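Local coordinates for F5/8 type C domain protein (Clostridium perfringens, PDB 7JRM) that probably binds carbohydrate through its CBM51 module, as part of ZmpB, an O-glycopeptidase adapted to recognise and hydrolyse mucins, at residues D147-I152 and K187-V192; V443-E448 and M456-N461. All blocks are in the same frame, centred on the assembly; numbering follows the deposited sequence.

Contact 1 of 2, residues D147-I152 and K187-V192; sequences DTWVGI and KKRLVV
Arg-189 of strand 188-193 reaches toward its antiparallel neighbour, 145-152, and touches both Trp-149 and Asp-147. Its CB lies over one face of the indole, 3.9 Å from the centroid of the Trp-149 six-membered ring, in a CH-pi contact offset toward the rim. CG and CD then pass the carboxylate at a slant, CG lying 3.6 Å from Asp-147 OD1, and CD also skirts Trp-149 CZ2. The extended chain, with CG anti to the backbone N (chi1 -170°), brings the guanidinium side-on to the carboxylate: NE donates to Asp-147 OD1 at 3.1 Å, on its syn lone pair, and NH2 to Asp-147 OD2 at 2.7 Å, nearly straight at 168°. The two planes are 33° apart, so the bidentate salt bridge is twisted. Arg-189 NH2 also donates to Ala-15 O, which helps fix the guanidinium. Lys-187 covers the opposite indole face, its CE 3.5 Å from the same Trp-149 centroid and its NZ in a cation-pi contact, although NZ also bonds Asn-116 OD1. On the other face of the sheet Val-150 CG1 meets Leu-190 CD1 within the NPCBM-type domain. Since Arg-224 forms a second salt bridge to Asp-147 OD2, the two arginines would probably favour an ionised form of the buried carboxylate.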
# COMPACT_ATOMS: atom_id res chain seq x y z
N ASP A 147 15.88 -17.50 -20.12
CA ASP A 147 15.72 -16.28 -20.90
C ASP A 147 17.10 -15.71 -21.22
O ASP A 147 17.97 -15.67 -20.35
CB ASP A 147 14.88 -15.25 -20.13
CG ASP A 147 14.45 -14.09 -20.99
OD1 ASP A 147 14.67 -14.13 -22.21
OD2 ASP A 147 13.87 -13.13 -20.43
N THR A 148 17.29 -15.27 -22.46
CA THR A 148 18.59 -14.79 -22.88
C THR A 148 18.46 -13.95 -24.15
O THR A 148 17.52 -14.12 -24.93
CB THR A 148 19.57 -15.94 -23.13
OG1 THR A 148 20.88 -15.42 -23.39
CG2 THR A 148 19.12 -16.78 -24.32
N TRP A 149 19.40 -13.03 -24.32
CA TRP A 149 19.65 -12.37 -25.59
C TRP A 149 20.85 -13.03 -26.26
O TRP A 149 21.79 -13.47 -25.59
CB TRP A 149 19.93 -10.87 -25.40
CG TRP A 149 18.75 -10.06 -24.97
CD1 TRP A 149 18.51 -9.56 -23.72
CD2 TRP A 149 17.65 -9.63 -25.79
NE1 TRP A 149 17.33 -8.85 -23.71
CE2 TRP A 149 16.78 -8.88 -24.97
CE3 TRP A 149 17.32 -9.81 -27.14
CZ2 TRP A 149 15.61 -8.31 -25.45
CZ3 TRP A 149 16.15 -9.24 -27.61
CH2 TRP A 149 15.31 -8.50 -26.77
N VAL A 150 20.81 -13.11 -27.59
CA VAL A 150 21.88 -13.73 -28.35
C VAL A 150 22.24 -12.85 -29.54
O VAL A 150 21.41 -12.07 -30.03
CB VAL A 150 21.51 -15.15 -28.83
CG1 VAL A 150 21.38 -16.09 -27.65
CG2 VAL A 150 20.23 -15.12 -29.65
N GLY A 151 23.47 -12.97 -30.00
CA GLY A 151 23.93 -12.20 -31.14
C GLY A 151 25.43 -12.26 -31.27
O GLY A 151 26.14 -12.83 -30.43
N ILE A 152 25.91 -11.65 -32.35
CA ILE A 152 27.35 -11.55 -32.60
C ILE A 152 27.91 -10.40 -31.77
O ILE A 152 27.37 -9.29 -31.79
CB ILE A 152 27.62 -11.34 -34.10
CG1 ILE A 152 27.19 -12.57 -34.90
CG2 ILE A 152 29.09 -11.04 -34.34
CD1 ILE A 152 28.20 -13.70 -34.90
N LYS A 187 20.00 -8.20 -32.09
CA LYS A 187 19.97 -9.25 -31.09
C LYS A 187 18.60 -9.92 -31.03
O LYS A 187 17.57 -9.26 -31.20
CB LYS A 187 20.35 -8.69 -29.72
CG LYS A 187 19.36 -7.67 -29.16
CD LYS A 187 19.80 -7.16 -27.80
CE LYS A 187 18.66 -6.45 -27.08
NZ LYS A 187 18.01 -5.42 -27.94
N LYS A 188 18.60 -11.22 -30.80
CA LYS A 188 17.38 -12.01 -30.72
C LYS A 188 17.19 -12.55 -29.30
O LYS A 188 18.16 -12.80 -28.59
CB LYS A 188 17.41 -13.18 -31.71
CG LYS A 188 17.23 -12.77 -33.17
CD LYS A 188 17.41 -13.96 -34.10
CE LYS A 188 17.44 -13.52 -35.56
NZ LYS A 188 16.18 -12.83 -35.96
N ARG A 189 15.93 -12.71 -28.91
CA ARG A 189 15.58 -13.19 -27.58
C ARG A 189 15.13 -14.65 -27.66
O ARG A 189 14.42 -15.04 -28.59
CB ARG A 189 14.48 -12.34 -26.96
CG ARG A 189 14.23 -12.61 -25.49
CD ARG A 189 13.24 -11.62 -24.90
NE ARG A 189 13.08 -11.78 -23.46
CZ ARG A 189 12.05 -11.32 -22.76
NH1 ARG A 189 11.08 -10.65 -23.37
NH2 ARG A 189 11.99 -11.51 -21.45
N LEU A 190 15.54 -15.44 -26.67
CA LEU A 190 15.16 -16.84 -26.57
C LEU A 190 14.60 -17.08 -25.17
O LEU A 190 15.31 -16.89 -24.18
CB LEU A 190 16.34 -17.77 -26.84
CG LEU A 190 16.98 -17.68 -28.23
CD1 LEU A 190 18.18 -18.62 -28.33
CD2 LEU A 190 15.97 -17.99 -29.32
N VAL A 191 13.34 -17.50 -25.10
CA VAL A 191 12.67 -17.81 -23.84
C VAL A 191 12.23 -19.27 -23.92
O VAL A 191 11.33 -19.61 -24.70
CB VAL A 191 11.47 -16.88 -23.59
CG1 VAL A 191 10.85 -17.19 -22.23
CG2 VAL A 191 11.90 -15.43 -23.66
N VAL A 192 12.85 -20.12 -23.11
CA VAL A 192 12.70 -21.57 -23.21
C VAL A 192 12.11 -22.11 -21.91
O VAL A 192 12.57 -21.76 -20.82
CB VAL A 192 14.04 -22.26 -23.52
CG1 VAL A 192 13.83 -23.74 -23.77
CG2 VAL A 192 14.72 -21.59 -24.71

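Contact 2 of 2, residues V443-E448 and M456-N461; sequences VHVLFE and MFYLFN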
# COMPACT_ATOMS: atom_id res chain seq x y z
N VAL A 443 -15.37 30.51 47.25
CA VAL A 443 -14.12 29.98 46.71
C VAL A 443 -14.20 30.06 45.19
O VAL A 443 -15.10 29.47 44.59
CB VAL A 443 -13.86 28.54 47.17
CG1 VAL A 443 -12.54 28.04 46.62
CG2 VAL A 443 -13.88 28.46 48.69
N HIS A 444 -13.27 30.78 44.59
CA HIS A 444 -13.23 30.98 43.14
C HIS A 444 -12.07 30.17 42.57
O HIS A 444 -10.91 30.41 42.92
CB HIS A 444 -13.09 32.46 42.79
CG HIS A 444 -14.30 33.27 43.13
ND1 HIS A 444 -14.61 33.65 44.42
CD2 HIS A 444 -15.27 33.79 42.34
CE1 HIS A 444 -15.72 34.36 44.41
NE2 HIS A 444 -16.14 34.46 43.16
N VAL A 445 -12.38 29.23 41.69
CA VAL A 445 -11.39 28.39 41.03
C VAL A 445 -11.22 28.94 39.62
O VAL A 445 -11.98 28.60 38.71
CB VAL A 445 -11.79 26.92 41.02
CG1 VAL A 445 -10.73 26.08 40.31
CG2 VAL A 445 -12.03 26.42 42.43
N LEU A 446 -10.22 29.81 39.43
CA LEU A 446 -9.97 30.40 38.13
C LEU A 446 -9.23 29.41 37.24
O LEU A 446 -8.29 28.75 37.67
CB LEU A 446 -9.16 31.69 38.27
CG LEU A 446 -9.68 32.84 39.13
CD1 LEU A 446 -9.18 34.17 38.58
CD2 LEU A 446 -11.20 32.85 39.22
N PHE A 447 -9.66 29.32 35.98
CA PHE A 447 -9.01 28.44 35.02
C PHE A 447 -9.06 29.07 33.64
O PHE A 447 -9.99 29.81 33.31
CB PHE A 447 -9.65 27.04 35.01
CG PHE A 447 -10.97 26.97 34.29
CD1 PHE A 447 -12.15 27.22 34.97
CD2 PHE A 447 -11.03 26.62 32.95
CE1 PHE A 447 -13.37 27.15 34.32
CE2 PHE A 447 -12.24 26.55 32.29
CZ PHE A 447 -13.41 26.82 32.98
N GLU A 448 -8.04 28.76 32.83
CA GLU A 448 -7.96 29.27 31.47
C GLU A 448 -7.16 28.30 30.62
O GLU A 448 -6.25 27.63 31.10
CB GLU A 448 -7.34 30.67 31.43
CG GLU A 448 -5.84 30.71 31.71
CD GLU A 448 -5.37 32.05 32.23
OE1 GLU A 448 -5.46 33.04 31.48
OE2 GLU A 448 -4.92 32.12 33.40
N MET A 456 -15.01 28.30 38.55
CA MET A 456 -15.70 27.27 39.33
C MET A 456 -15.84 27.78 40.76
O MET A 456 -14.84 28.02 41.44
CB MET A 456 -14.93 25.95 39.30
CG MET A 456 -15.66 24.79 39.96
SD MET A 456 -15.17 23.20 39.28
CE MET A 456 -15.82 22.09 40.52
N PHE A 457 -17.08 27.94 41.21
CA PHE A 457 -17.38 28.63 42.46
C PHE A 457 -17.84 27.64 43.52
O PHE A 457 -18.70 26.79 43.26
CB PHE A 457 -18.43 29.71 42.26
CG PHE A 457 -18.76 30.48 43.50
CD1 PHE A 457 -17.88 31.43 43.99
CD2 PHE A 457 -19.94 30.26 44.18
CE1 PHE A 457 -18.18 32.15 45.14
CE2 PHE A 457 -20.24 30.96 45.33
CZ PHE A 457 -19.36 31.91 45.81
N TYR A 458 -17.28 27.76 44.72
CA TYR A 458 -17.72 27.05 45.91
C TYR A 458 -18.17 28.05 46.96
O TYR A 458 -17.95 29.26 46.83
CB TYR A 458 -16.60 26.17 46.49
CG TYR A 458 -16.29 24.91 45.72
CD1 TYR A 458 -17.04 23.75 45.93
CD2 TYR A 458 -15.24 24.85 44.82
CE1 TYR A 458 -16.75 22.59 45.25
CE2 TYR A 458 -14.95 23.70 44.13
CZ TYR A 458 -15.71 22.57 44.34
OH TYR A 458 -15.42 21.41 43.66
N LEU A 459 -18.79 27.54 48.02
CA LEU A 459 -19.08 28.36 49.19
C LEU A 459 -19.00 27.47 50.43
O LEU A 459 -19.22 26.26 50.36
CB LEU A 459 -20.44 29.06 49.09
CG LEU A 459 -21.81 28.36 49.12
CD1 LEU A 459 -22.19 27.80 50.50
CD2 LEU A 459 -22.88 29.33 48.64
N PHE A 460 -18.68 28.10 51.56
CA PHE A 460 -18.67 27.40 52.84
C PHE A 460 -19.00 28.40 53.93
O PHE A 460 -18.48 29.52 53.95
CB PHE A 460 -17.32 26.72 53.11
CG PHE A 460 -16.16 27.66 53.24
CD1 PHE A 460 -15.74 28.10 54.49
CD2 PHE A 460 -15.48 28.10 52.12
CE1 PHE A 460 -14.67 28.96 54.61
CE2 PHE A 460 -14.40 28.96 52.23
CZ PHE A 460 -14.00 29.39 53.48
N ASN A 461 -19.89 28.00 54.84
CA ASN A 461 -20.31 28.85 55.94
C ASN A 461 -19.46 28.58 57.17
O ASN A 461 -18.95 27.48 57.37
CB ASN A 461 -21.79 28.62 56.26
CG ASN A 461 -22.38 29.73 57.10
OD1 ASN A 461 -22.06 30.91 56.91
ND2 ASN A 461 -23.25 29.37 58.04
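Val-443 and Val-445 pack against Tyr-458 and Met-456 on one face of a beta hairpin formed by strands 440-449 and 452-461. The evidence is two cross-strand pairs, Val-443 CB to Tyr-458 CB at 3.7 Å and Val-445 CB to Met-456 CB at the same separation. Farther along, Val-443 CG2 meets the edge of the Phe-460 ring at CE2, 3.6 Å away; the phenyl is placed there by a chi1 of 64°, which sets CG between the backbone N and the carbonyl carbon. Ile-431 and Phe-429 of strand 428-432 also touch Val-443, and strands 407-413 and 372-384 flank the hairpin within a mixed sheet. On this same face the buried Tyr-458 reaches Asp-395 O with its OH. Val-443 and Tyr-458 exchange two backbone hydrogen bonds, as do Val-445 and Met-456. On the other, more polar face, the partly exposed His-444 and Phe-457 form the intervening non-hydrogen-bonded pair. Their side chains run side by side and their rings make a T-shaped stack, centroids 4.8 Å apart and planes at 66°, with the phenyl edge directed at the imidazole face. Within the stack, Phe-457 CE1 comes to 3.4 Å from His-444 CE1.

Overall arrangement
Contacts 1 and 2 lie on opposite sides of the chain's centre, with their own centres 89 Å apart and nearest atoms about 68 Å apart, so neither touches the other. They follow in series along the chain, and helices 232-242, 251-270 and 273-288 come between them in sequence. Contact 1 pairs segments with 34 residues between them inside the NPCBM-type domain; contact 2 is a local hairpin in the mixed sheet near the C-terminus. The domain of contact 1 also carries the calcium site, formed by Ser-163, Val-206, Asp-208, Gly-210 and Asp-214, but none of these residues belongs to either contact.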